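Local atomic coordinates of putative beta-glucosidase (Bifidobacterium adolescentis, PDB entry 5WAB), a protein that acts as a family 3 glycoside hydrolase with beta-glucosidase activity, probably releasing terminal sugars from glycosides such as ginsenosides. Residues E468-G473 with G492-T497. Sequence-based numbering, arbitrary orientation.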
ATOM      1  N   GLU A 468      16.724   5.686   0.063  1.00 25.45           N
ATOM      2  CA  GLU A 468      15.378   6.015   0.528  1.00 24.72           C
ATOM      3  C   GLU A 468      14.880   4.860   1.393  1.00 24.76           C
ATOM      4  O   GLU A 468      14.533   3.791   0.879  1.00 25.85           O
ATOM      5  CB  GLU A 468      14.451   6.281  -0.655  1.00 23.59           C
ATOM      6  CG  GLU A 468      12.961   6.348  -0.322  1.00 24.75           C
ATOM      7  CD  GLU A 468      12.601   7.420   0.696  1.00 23.82           C
ATOM      8  OE1 GLU A 468      12.811   7.193   1.906  1.00 22.97           O
ATOM      9  OE2 GLU A 468      12.091   8.484   0.284  1.00 23.00           O
ATOM     10  N   SER A 469      14.848   5.072   2.709  1.00 23.82           N
ATOM     11  CA  SER A 469      14.507   4.018   3.655  1.00 23.37           C
ATOM     12  C   SER A 469      13.103   4.157   4.225  1.00 22.72           C
ATOM     13  O   SER A 469      12.727   3.360   5.089  1.00 23.73           O
ATOM     14  CB  SER A 469      15.524   3.981   4.802  1.00 24.66           C
ATOM     15  OG  SER A 469      15.546   5.201   5.521  1.00 25.35           O
ATOM     16  N   TRP A 470      12.328   5.143   3.763  1.00 21.93           N
ATOM     17  CA  TRP A 470      10.945   5.358   4.179  1.00 22.41           C
ATOM     18  C   TRP A 470      10.779   5.300   5.691  1.00 24.46           C
ATOM     19  O   TRP A 470      11.427   6.054   6.426  1.00 25.52           O
ATOM     20  CB  TRP A 470      10.030   4.326   3.519  1.00 20.75           C
ATOM     21  CG  TRP A 470      10.084   4.337   2.028  1.00 20.07           C
ATOM     22  CD1 TRP A 470      10.683   3.414   1.227  1.00 19.47           C
ATOM     23  CD2 TRP A 470       9.508   5.316   1.151  1.00 19.25           C
ATOM     24  NE1 TRP A 470      10.519   3.755  -0.093  1.00 19.16           N
ATOM     25  CE2 TRP A 470       9.801   4.918  -0.166  1.00 19.34           C
ATOM     26  CE3 TRP A 470       8.776   6.491   1.355  1.00 19.48           C
ATOM     27  CZ2 TRP A 470       9.391   5.651  -1.280  1.00 19.94           C
ATOM     28  CZ3 TRP A 470       8.367   7.218   0.253  1.00 20.36           C
ATOM     29  CH2 TRP A 470       8.677   6.796  -1.051  1.00 20.81           C
ATOM     30  N   LEU A 471       9.905   4.408   6.154  1.00 24.57           N
ATOM     31  CA  LEU A 471       9.764   4.073   7.565  1.00 27.26           C
ATOM     32  C   LEU A 471       9.998   2.577   7.711  1.00 26.54           C
ATOM     33  O   LEU A 471       9.346   1.774   7.037  1.00 26.65           O
ATOM     34  CB  LEU A 471       8.381   4.466   8.107  1.00 29.09           C
ATOM     35  CG  LEU A 471       8.030   5.961   8.099  1.00 30.99           C
ATOM     36  CD1 LEU A 471       6.609   6.202   8.603  1.00 31.75           C
ATOM     37  CD2 LEU A 471       9.028   6.762   8.920  1.00 30.71           C
ATOM     38  N   LEU A 472      10.925   2.206   8.594  1.00 27.03           N
ATOM     39  CA  LEU A 472      11.446   0.846   8.650  1.00 26.72           C
ATOM     40  C   LEU A 472      10.899   0.018   9.806  1.00 28.30           C
ATOM     41  O   LEU A 472      11.147  -1.190   9.844  1.00 29.59           O
ATOM     42  CB  LEU A 472      12.976   0.882   8.737  1.00 26.15           C
ATOM     43  CG  LEU A 472      13.702   1.471   7.527  1.00 24.30           C
ATOM     44  CD1 LEU A 472      15.174   1.656   7.834  1.00 24.55           C
ATOM     45  CD2 LEU A 472      13.525   0.579   6.311  1.00 23.47           C
ATOM     46  N   GLY A 473      10.181   0.622  10.744  1.00 29.24           N
ATOM     47  CA  GLY A 473       9.716  -0.108  11.905  1.00 30.21           C
ATOM     48  C   GLY A 473      10.790  -0.222  12.971  1.00 31.87           C
ATOM     49  O   GLY A 473      11.828   0.443  12.934  1.00 32.64           O
ATOM     50  N   GLY A 492      15.009  -2.731  -2.981  1.00 30.60           N
ATOM     51  CA  GLY A 492      13.711  -2.092  -3.049  1.00 30.97           C
ATOM     52  C   GLY A 492      13.490  -1.396  -4.379  1.00 31.97           C
ATOM     53  O   GLY A 492      14.400  -0.801  -4.956  1.00 37.38           O
ATOM     54  N   LYS A 493      12.253  -1.472  -4.854  1.00 29.46           N
ATOM     55  CA  LYS A 493      11.797  -0.754  -6.034  1.00 27.72           C
ATOM     56  C   LYS A 493      10.686   0.207  -5.631  1.00 25.69           C
ATOM     57  O   LYS A 493       9.850  -0.119  -4.784  1.00 24.53           O
ATOM     58  CB  LYS A 493      11.286  -1.717  -7.113  1.00 26.89           C
ATOM     59  CG  LYS A 493      12.283  -2.782  -7.554  1.00 26.78           C
ATOM     60  CD  LYS A 493      13.490  -2.197  -8.271  1.00 25.33           C
ATOM     61  CE  LYS A 493      14.355  -3.315  -8.841  1.00 24.92           C
ATOM     62  NZ  LYS A 493      15.577  -2.823  -9.541  1.00 25.65           N
ATOM     63  N   LEU A 494      10.669   1.384  -6.252  1.00 25.45           N
ATOM     64  CA  LEU A 494       9.685   2.395  -5.891  1.00 23.62           C
ATOM     65  C   LEU A 494       8.272   1.887  -6.154  1.00 23.15           C
ATOM     66  O   LEU A 494       7.949   1.450  -7.263  1.00 24.01           O
ATOM     67  CB  LEU A 494       9.931   3.683  -6.680  1.00 22.08           C
ATOM     68  CG  LEU A 494      11.109   4.559  -6.257  1.00 22.73           C
ATOM     69  CD1 LEU A 494      11.174   5.797  -7.127  1.00 19.95           C
ATOM     70  CD2 LEU A 494      10.996   4.940  -4.792  1.00 23.02           C
ATOM     71  N   ALA A 495       7.444   1.922  -5.112  1.00 23.06           N
ATOM     72  CA  ALA A 495       6.006   1.724  -5.225  1.00 23.60           C
ATOM     73  C   ALA A 495       5.273   3.038  -5.458  1.00 24.21           C
ATOM     74  O   ALA A 495       4.036   3.056  -5.509  1.00 22.94           O
ATOM     75  CB  ALA A 495       5.468   1.040  -3.967  1.00 22.85           C
ATOM     76  N   GLN A 496       6.026   4.127  -5.611  1.00 24.60           N
ATOM     77  CA  GLN A 496       5.517   5.481  -5.745  1.00 24.49           C
ATOM     78  C   GLN A 496       6.443   6.228  -6.693  1.00 24.85           C
ATOM     79  O   GLN A 496       7.666   6.056  -6.635  1.00 25.85           O
ATOM     80  CB  GLN A 496       5.478   6.166  -4.372  1.00 26.00           C
ATOM     81  CG  GLN A 496       4.336   7.136  -4.123  1.00 27.78           C
ATOM     82  CD  GLN A 496       4.241   7.543  -2.652  1.00 29.27           C
ATOM     83  OE1 GLN A 496       4.949   7.005  -1.798  1.00 29.77           O
ATOM     84  NE2 GLN A 496       3.373   8.503  -2.355  1.00 30.25           N
ATOM     85  N   THR A 497       5.865   7.046  -7.567  1.00 22.26           N
ATOM     86  CA  THR A 497       6.660   7.898  -8.441  1.00 21.87           C
ATOM     87  C   THR A 497       7.240   9.064  -7.650  1.00 23.17           C
ATOM     88  O   THR A 497       6.545   9.686  -6.843  1.00 22.65           O
ATOM     89  CB  THR A 497       5.808   8.433  -9.591  1.00 21.28           C
ATOM     90  OG1 THR A 497       5.381   7.346 -10.421  1.00 21.11           O
ATOM     91  CG2 THR A 497       6.598   9.445 -10.427  1.00 20.19           C
TER
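The six-membered ring of W470 meets L494 at its edge, near the ring plane. L494 CD2 is 3.9 Å from W470 CZ2, and the two side chains run at about a right angle. This is loop packing in the C-terminal domain of the glycoside hydrolase family 3 fold. E468 CG, at the end of strand 465-468, sits 3.4 Å above one face of the indole, offset toward the rim. The Q496 amide plane is tilted 16° from the indole plane. It approaches obliquely, with OE1 3.8 Å from W470 CH2.

The loop after strand 465-468, an inner strand of a mixed sheet, meets the loop that follows helix 476-484. The contact is small, buried and without direct hydrogen bonds. S79 also touches W470, and the W81 indole N-H bonds to K493 O.

The Q496 chain is extended beyond CG, which brings OE1 to the CH2 and CZ3 side of the six-membered ring; NE2 is bonded to S452 OG. The E468 carboxylate has two partners: OE2 takes N450 ND2, while OE1 accepts W470 N at 2.8 Å, on its anti side and 30° out of the carboxylate plane.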